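Local coordinates for tail protein, 43 kDa (Neisseria meningitidis MC58, PDB 3D37) that is of unknown function but probably forms part of the baseplate of a contractile phage tail, like its phage Mu relatives, at residues A187-S192 with L299-I304; R197-R202 with I282-H287. All coordinates share one frame; numbering follows the deposited sequence.

Contact 1 (A187-S192 with L299-I304); sequences ATLCWS and LRVHVI
I304, L189 and H302 carry most of the surface shared by two parallel strands, 187-191 and 300-304, whose axes approach to 4.6 Å at an angle of 26°. The ladder is bonded from alternate residues of the first strand: H302 N donates to A187 O (2.9 Å), L189 N to H302 O, I304 N to L189 O and W191 N to I304 O. The bond from L189 N to H302 O, at 2.8 Å, runs nearly along the C=O axis, and H302 is thus held through both its N-H and its carbonyl. On the face with T188, C190 and I304, the H302 imidazole stands beside T188, both side chains pointing the same way. T188 OG1 reaches the ring at its edge, near the ring plane, and shares a hydrogen bond of 3.1 Å with H302 ND1; NE2 is bonded to D311, so both ring nitrogens are engaged and the ring's rotation is fixed. With CG1 set beside the backbone N (chi1 -53°), I304 raises its CD1 on this face, where it meets T188 CG2 of the other strand, 3.9 Å away, while its CB lies 4.1 Å from C190 CB. The other face is apolar: the CD1 branch of L189 meets V301 CG1 at 3.7 Å, the two side chains crossing at a slant. L189 and V301 also rest on L333 and L335 of strand 330-337, and V303 on I282 of strand 278-285. Strand 310-324 pairs antiparallel with 300-305, leaving the latter between it and strand 187-191.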
ATOM      1  N   ALA A 187       2.289  12.961  36.696  1.00 36.35           N
ATOM      2  CA  ALA A 187       2.338  11.601  36.229  1.00 35.53           C
ATOM      3  C   ALA A 187       3.799  11.197  36.058  1.00 35.65           C
ATOM      4  O   ALA A 187       4.667  12.052  35.878  1.00 34.50           O
ATOM      5  CB  ALA A 187       1.594  11.472  34.899  1.00 35.65           C
ATOM      6  N   THR A 188       4.034   9.893  36.177  1.00 35.67           N
ATOM      7  CA  THR A 188       5.255   9.230  35.817  1.00 35.97           C
ATOM      8  C   THR A 188       4.956   8.260  34.693  1.00 36.00           C
ATOM      9  O   THR A 188       4.138   7.327  34.823  1.00 36.69           O
ATOM     10  CB  THR A 188       5.865   8.473  36.972  1.00 36.05           C
ATOM     11  OG1 THR A 188       6.251   9.417  37.972  1.00 38.83           O
ATOM     12  CG2 THR A 188       7.079   7.690  36.505  1.00 35.54           C
ATOM     13  N   LEU A 189       5.598   8.506  33.556  1.00 35.59           N
ATOM     14  CA  LEU A 189       5.453   7.637  32.404  1.00 34.74           C
ATOM     15  C   LEU A 189       6.757   6.879  32.222  1.00 34.27           C
ATOM     16  O   LEU A 189       7.830   7.410  32.446  1.00 33.23           O
ATOM     17  CB  LEU A 189       5.148   8.447  31.186  1.00 34.34           C
ATOM     18  CG  LEU A 189       3.868   9.279  31.204  1.00 35.64           C
ATOM     19  CD1 LEU A 189       3.830  10.095  29.936  1.00 32.81           C
ATOM     20  CD2 LEU A 189       2.609   8.434  31.336  1.00 31.70           C
ATOM     21  N   CYS A 190       6.662   5.624  31.829  1.00 35.02           N
ATOM     22  CA  CYS A 190       7.855   4.816  31.642  1.00 36.34           C
ATOM     23  C   CYS A 190       7.751   3.934  30.410  1.00 35.56           C
ATOM     24  O   CYS A 190       6.662   3.615  29.916  1.00 33.56           O
ATOM     25  CB  CYS A 190       8.217   4.005  32.921  1.00 37.51           C
ATOM     26  SG  CYS A 190       7.082   2.653  33.421  1.00 44.19           S
ATOM     27  N   TRP A 191       8.929   3.629  29.877  1.00 36.84           N
ATOM     28  CA  TRP A 191       9.099   2.809  28.694  1.00 38.48           C
ATOM     29  C   TRP A 191       9.724   1.504  29.106  1.00 40.25           C
ATOM     30  O   TRP A 191      10.742   1.498  29.794  1.00 40.61           O
ATOM     31  CB  TRP A 191      10.042   3.458  27.686  1.00 37.49           C
ATOM     32  CG  TRP A 191      10.428   2.505  26.641  1.00 36.49           C
ATOM     33  CD1 TRP A 191      11.479   1.637  26.667  1.00 36.57           C
ATOM     34  CD2 TRP A 191       9.715   2.242  25.432  1.00 33.61           C
ATOM     35  NE1 TRP A 191      11.465   0.851  25.545  1.00 34.86           N
ATOM     36  CE2 TRP A 191      10.400   1.212  24.761  1.00 34.26           C
ATOM     37  CE3 TRP A 191       8.558   2.759  24.865  1.00 34.88           C
ATOM     38  CZ2 TRP A 191       9.978   0.721  23.530  1.00 36.10           C
ATOM     39  CZ3 TRP A 191       8.144   2.295  23.636  1.00 35.30           C
ATOM     40  CH2 TRP A 191       8.841   1.279  22.982  1.00 37.65           C
ATOM     41  N   SER A 192       9.132   0.398  28.669  1.00 43.18           N
ATOM     42  CA  SER A 192       9.741  -0.916  28.854  1.00 45.35           C
ATOM     43  C   SER A 192       9.228  -1.958  27.848  1.00 47.25           C
ATOM     44  O   SER A 192       8.029  -2.072  27.613  1.00 47.96           O
ATOM     45  CB  SER A 192       9.518  -1.406  30.283  1.00 45.38           C
ATOM     46  OG  SER A 192      10.132  -2.668  30.454  1.00 49.51           O
ATOM     47  N   LEU A 299       1.556  21.124  32.383  1.00 29.32           N
ATOM     48  CA  LEU A 299       1.896  19.989  33.249  1.00 29.82           C
ATOM     49  C   LEU A 299       3.375  19.579  33.156  1.00 30.18           C
ATOM     50  O   LEU A 299       4.047  19.803  32.138  1.00 29.93           O
ATOM     51  CB  LEU A 299       1.012  18.783  32.936  1.00 29.91           C
ATOM     52  CG  LEU A 299      -0.483  19.020  33.026  1.00 31.22           C
ATOM     53  CD1 LEU A 299      -1.231  17.823  32.604  1.00 33.49           C
ATOM     54  CD2 LEU A 299      -0.832  19.462  34.518  1.00 31.74           C
ATOM     55  N   ARG A 300       3.885  19.029  34.251  1.00 29.74           N
ATOM     56  CA  ARG A 300       5.231  18.449  34.278  1.00 30.00           C
ATOM     57  C   ARG A 300       5.062  16.952  34.419  1.00 30.26           C
ATOM     58  O   ARG A 300       4.126  16.499  35.073  1.00 30.99           O
ATOM     59  CB  ARG A 300       6.075  19.061  35.375  1.00 29.99           C
ATOM     60  CG  ARG A 300       6.369  20.526  35.073  1.00 29.81           C
ATOM     61  CD  ARG A 300       6.853  21.271  36.241  1.00 31.28           C
ATOM     62  NE  ARG A 300       8.206  20.927  36.681  1.00 31.51           N
ATOM     63  CZ  ARG A 300       8.509  20.313  37.814  1.00 33.58           C
ATOM     64  NH1 ARG A 300       7.561  19.923  38.661  1.00 35.88           N
ATOM     65  NH2 ARG A 300       9.782  20.076  38.110  1.00 35.91           N
ATOM     66  N   VAL A 301       5.914  16.196  33.715  1.00 29.67           N
ATOM     67  CA  VAL A 301       5.804  14.772  33.583  1.00 29.94           C
ATOM     68  C   VAL A 301       7.166  14.133  33.896  1.00 31.58           C
ATOM     69  O   VAL A 301       8.216  14.513  33.325  1.00 30.80           O
ATOM     70  CB  VAL A 301       5.299  14.339  32.144  1.00 30.65           C
ATOM     71  CG1 VAL A 301       5.082  12.838  32.113  1.00 28.33           C
ATOM     72  CG2 VAL A 301       4.008  15.072  31.751  1.00 27.26           C
ATOM     73  N   HIS A 302       7.161  13.226  34.869  1.00 31.55           N
ATOM     74  CA  HIS A 302       8.341  12.451  35.173  1.00 32.23           C
ATOM     75  C   HIS A 302       8.431  11.299  34.180  1.00 31.37           C
ATOM     76  O   HIS A 302       7.472  10.518  34.002  1.00 32.13           O
ATOM     77  CB  HIS A 302       8.268  11.952  36.629  1.00 32.95           C
ATOM     78  CG  HIS A 302       9.430  11.118  37.044  1.00 34.06           C
ATOM     79  ND1 HIS A 302       9.320  10.102  37.963  1.00 36.79           N
ATOM     80  CD2 HIS A 302      10.734  11.162  36.687  1.00 38.85           C
ATOM     81  CE1 HIS A 302      10.511   9.572  38.175  1.00 39.09           C
ATOM     82  NE2 HIS A 302      11.386  10.198  37.412  1.00 39.37           N
ATOM     83  N   VAL A 303       9.544  11.213  33.468  1.00 31.02           N
ATOM     84  CA  VAL A 303       9.739  10.140  32.468  1.00 31.30           C
ATOM     85  C   VAL A 303      10.881   9.215  32.848  1.00 31.14           C
ATOM     86  O   VAL A 303      11.973   9.689  33.187  1.00 29.83           O
ATOM     87  CB  VAL A 303      10.000  10.727  31.036  1.00 31.25           C
ATOM     88  CG1 VAL A 303      10.250   9.600  29.981  1.00 29.14           C
ATOM     89  CG2 VAL A 303       8.837  11.627  30.598  1.00 31.18           C
ATOM     90  N   ILE A 304      10.614   7.900  32.791  1.00 32.99           N
ATOM     91  CA  ILE A 304      11.649   6.874  32.995  1.00 34.53           C
ATOM     92  C   ILE A 304      11.796   5.954  31.775  1.00 35.26           C
ATOM     93  O   ILE A 304      10.838   5.343  31.281  1.00 36.52           O
ATOM     94  CB  ILE A 304      11.450   6.047  34.305  1.00 34.55           C
ATOM     95  CG1 ILE A 304      11.315   6.976  35.504  1.00 33.97           C
ATOM     96  CG2 ILE A 304      12.642   5.043  34.544  1.00 33.99           C
ATOM     97  CD1 ILE A 304      10.692   6.265  36.719  1.00 35.10           C
TER

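Contact 2 (R197-R202 with I282-H287); sequences RCNIER and ITVGGH
E201 and R202 both face T283, so the chain of 197-202 joins the edge of strand 282-285 through a classic beta bulge. T283 O accepts E201 N at 2.9 Å and, more weakly, R202 N at 3.4 Å; in return T283 N donates to R202 O at 2.8 Å with an almost straight N-H...O angle of 171°. R202 and T283 form an antiparallel hydrogen-bonded pair. Further back, where the backbones have parted, one water bridges them, donating a hydrogen bond to N199 O and accepting one from G285 N (2.8 Å). The bulge marks the place where the loop after strand 187-191 becomes strand 202-208, antiparallel to 278-285; the latter belongs to the C-terminal domain family of the phage-barrel clan. Among the side chains, I200 presents CG1 to CG2 of I282 at 3.8 Å, the two crossing at an angle and extending the apolar layer that also holds L189. V284 turns away from the loop, yet its CG1 still lies alongside N199, 3.9 Å from OD1. E201 is extended beyond CG, its CG set beside the backbone N (chi1 -65°); this carries the carboxylate along the strand until OE2 is 3.5 Å from G285 CA, while OE1 is bonded to Q330. R202 and T283 run side by side, R202 CG being 3.8 Å from T283 OG1. The guanidinium leads away to a salt bridge with D204, and the R202 backbone pairs with a strand of the second subunit, which carries the sheet across the interface.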
ATOM      1  N   ARG A 197       3.598  -2.724  33.136  1.00 50.33           N
ATOM      2  CA  ARG A 197       3.150  -1.559  33.883  1.00 50.59           C
ATOM      3  C   ARG A 197       3.559  -0.247  33.100  1.00 49.73           C
ATOM      4  O   ARG A 197       2.956   0.822  33.280  1.00 49.56           O
ATOM      5  CB  ARG A 197       3.696  -1.618  35.336  1.00 50.74           C
ATOM      6  CG  ARG A 197       3.502  -3.032  36.007  1.00 53.83           C
ATOM      7  CD  ARG A 197       3.565  -3.112  37.554  1.00 54.51           C
ATOM      8  NE  ARG A 197       4.922  -2.956  38.097  1.00 58.42           N
ATOM      9  CZ  ARG A 197       5.284  -3.098  39.394  1.00 59.35           C
ATOM     10  NH1 ARG A 197       4.404  -3.429  40.368  1.00 59.88           N
ATOM     11  NH2 ARG A 197       6.562  -2.906  39.738  1.00 59.67           N
ATOM     12  N   CYS A 198       4.554  -0.359  32.211  1.00 48.14           N
ATOM     13  CA  CYS A 198       5.030   0.762  31.432  1.00 47.25           C
ATOM     14  C   CYS A 198       4.192   0.929  30.198  1.00 45.83           C
ATOM     15  O   CYS A 198       3.970   0.034  29.405  1.00 47.34           O
ATOM     16  CB  CYS A 198       6.495   0.640  31.070  1.00 46.41           C
ATOM     17  SG  CYS A 198       7.602   0.871  32.458  1.00 47.30           S
ATOM     18  N   ASN A 199       3.801   2.152  30.022  1.00 43.83           N
ATOM     19  CA  ASN A 199       2.648   2.514  29.270  1.00 41.52           C
ATOM     20  C   ASN A 199       2.967   3.378  28.013  1.00 40.05           C
ATOM     21  O   ASN A 199       2.102   3.640  27.196  1.00 40.12           O
ATOM     22  CB  ASN A 199       1.762   3.282  30.283  1.00 42.73           C
ATOM     23  CG  ASN A 199       2.452   4.579  30.910  1.00 40.92           C
ATOM     24  OD1 ASN A 199       2.043   5.651  30.490  1.00 51.66           O
ATOM     25  ND2 ASN A 199       3.373   4.490  31.925  1.00 23.80           N
ATOM     26  N   ILE A 200       4.200   3.844  27.882  1.00 37.32           N
ATOM     27  CA  ILE A 200       4.606   4.627  26.692  1.00 36.46           C
ATOM     28  C   ILE A 200       4.521   3.710  25.464  1.00 35.01           C
ATOM     29  O   ILE A 200       5.113   2.642  25.461  1.00 31.85           O
ATOM     30  CB  ILE A 200       6.041   5.208  26.868  1.00 35.89           C
ATOM     31  CG1 ILE A 200       6.033   6.294  27.945  1.00 34.83           C
ATOM     32  CG2 ILE A 200       6.594   5.748  25.572  1.00 34.86           C
ATOM     33  CD1 ILE A 200       7.423   6.599  28.491  1.00 35.99           C
ATOM     34  N   GLU A 201       3.762   4.131  24.459  1.00 33.66           N
ATOM     35  CA  GLU A 201       3.621   3.401  23.199  1.00 35.74           C
ATOM     36  C   GLU A 201       4.697   3.751  22.140  1.00 35.64           C
ATOM     37  O   GLU A 201       5.114   2.909  21.355  1.00 33.84           O
ATOM     38  CB  GLU A 201       2.267   3.685  22.592  1.00 34.47           C
ATOM     39  CG  GLU A 201       1.121   3.169  23.429  1.00 39.20           C
ATOM     40  CD  GLU A 201      -0.214   3.464  22.742  1.00 43.22           C
ATOM     41  OE1 GLU A 201      -0.209   4.239  21.748  1.00 53.80           O
ATOM     42  OE2 GLU A 201      -1.250   2.926  23.180  1.00 52.75           O
ATOM     43  N   ARG A 202       5.185   4.987  22.207  1.00 35.33           N
ATOM     44  CA  ARG A 202       6.103   5.483  21.262  1.00 36.74           C
ATOM     45  C   ARG A 202       6.874   6.656  21.916  1.00 35.56           C
ATOM     46  O   ARG A 202       6.311   7.503  22.661  1.00 33.01           O
ATOM     47  CB  ARG A 202       5.258   5.746  20.009  1.00 37.01           C
ATOM     48  CG  ARG A 202       5.721   6.701  19.127  1.00 41.58           C
ATOM     49  CD  ARG A 202       5.290   6.470  17.665  1.00 44.19           C
ATOM     50  NE  ARG A 202       6.527   6.812  17.007  1.00 51.61           N
ATOM     51  CZ  ARG A 202       7.294   5.982  16.310  1.00 53.87           C
ATOM     52  NH1 ARG A 202       6.875   4.762  16.027  1.00 53.08           N
ATOM     53  NH2 ARG A 202       8.476   6.428  15.868  1.00 54.17           N
ATOM     54  N   ILE A 282       6.325  11.901  23.409  1.00 28.26           N
ATOM     55  CA  ILE A 282       5.820  10.620  23.892  1.00 27.99           C
ATOM     56  C   ILE A 282       4.382  10.409  23.452  1.00 28.52           C
ATOM     57  O   ILE A 282       3.540  11.297  23.566  1.00 28.50           O
ATOM     58  CB  ILE A 282       5.935  10.560  25.428  1.00 29.30           C
ATOM     59  CG1 ILE A 282       7.413  10.480  25.807  1.00 29.13           C
ATOM     60  CG2 ILE A 282       5.063   9.387  26.009  1.00 27.60           C
ATOM     61  CD1 ILE A 282       7.707  10.593  27.264  1.00 26.29           C
ATOM     62  N   THR A 283       4.084   9.224  22.951  1.00 28.35           N
ATOM     63  CA  THR A 283       2.734   8.868  22.647  1.00 28.25           C
ATOM     64  C   THR A 283       2.208   7.818  23.685  1.00 28.53           C
ATOM     65  O   THR A 283       2.921   6.831  23.974  1.00 27.11           O
ATOM     66  CB  THR A 283       2.638   8.340  21.194  1.00 30.01           C
ATOM     67  OG1 THR A 283       3.214   9.322  20.295  1.00 32.20           O
ATOM     68  CG2 THR A 283       1.183   8.091  20.828  1.00 29.23           C
ATOM     69  N   VAL A 284       1.011   8.107  24.244  1.00 27.77           N
ATOM     70  CA  VAL A 284       0.321   7.293  25.238  1.00 27.52           C
ATOM     71  C   VAL A 284      -1.065   6.950  24.769  1.00 27.70           C
ATOM     72  O   VAL A 284      -1.637   7.622  23.928  1.00 27.66           O
ATOM     73  CB  VAL A 284       0.283   7.892  26.670  1.00 27.18           C
ATOM     74  CG1 VAL A 284       1.661   7.894  27.274  1.00 26.23           C
ATOM     75  CG2 VAL A 284      -0.387   9.313  26.689  1.00 25.21           C
ATOM     76  N   GLY A 285      -1.609   5.841  25.288  1.00 28.50           N
ATOM     77  CA  GLY A 285      -2.975   5.469  24.943  1.00 27.48           C
ATOM     78  C   GLY A 285      -3.859   6.304  25.872  1.00 27.30           C
ATOM     79  O   GLY A 285      -3.440   6.652  26.939  1.00 26.80           O
ATOM     80  N   GLY A 286      -5.084   6.589  25.462  1.00 28.45           N
ATOM     81  CA  GLY A 286      -6.000   7.450  26.277  1.00 28.67           C
ATOM     82  C   GLY A 286      -5.702   8.937  26.145  1.00 28.63           C
ATOM     83  O   GLY A 286      -4.807   9.355  25.379  1.00 28.51           O
ATOM     84  N   HIS A 287      -6.454   9.711  26.928  1.00 27.05           N
ATOM     85  CA  HIS A 287      -6.375  11.139  27.051  1.00 27.43           C
ATOM     86  C   HIS A 287      -6.163  11.664  28.475  1.00 27.41           C
ATOM     87  O   HIS A 287      -5.970  12.852  28.662  1.00 25.65           O
ATOM     88  CB  HIS A 287      -7.626  11.770  26.483  1.00 27.49           C
ATOM     89  CG  HIS A 287      -7.771  11.546  25.006  1.00 27.55           C
ATOM     90  ND1 HIS A 287      -8.992  11.549  24.376  1.00 29.74           N
ATOM     91  CD2 HIS A 287      -6.861  11.236  24.059  1.00 22.71           C
ATOM     92  CE1 HIS A 287      -8.822  11.274  23.097  1.00 25.84           C
ATOM     93  NE2 HIS A 287      -7.534  11.137  22.875  1.00 29.06           N
TER
HETATM   94  O   HOH W   1      -0.322   4.076  26.961  1.00 34.78           O
HETATM   95  O   HOH W   2       5.716   9.637  20.161  1.00 21.81           O

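How the contacts relate
Both contacts are partly buried and lie on the same side of the chain's centre, about 10 Å apart between centres. The C190-C198 disulfide ties contact 1 to contact 2, and a probable hydrogen bond from I200 N to C190 O adds to it. Strands 278-285 and 300-305, successive in the chain, pair respectively with the strands after and before the short loop that runs from strand 187-191 to strand 202-208. Contact 1 is a regular parallel ladder with a threonine-histidine pair on its outer face; contact 2 is a bulged antiparallel junction, helped by water. L189 of contact 1 packs on I200 and V284 of contact 2, joining their apolar sides, whereas W191 and R202 each face the second subunit.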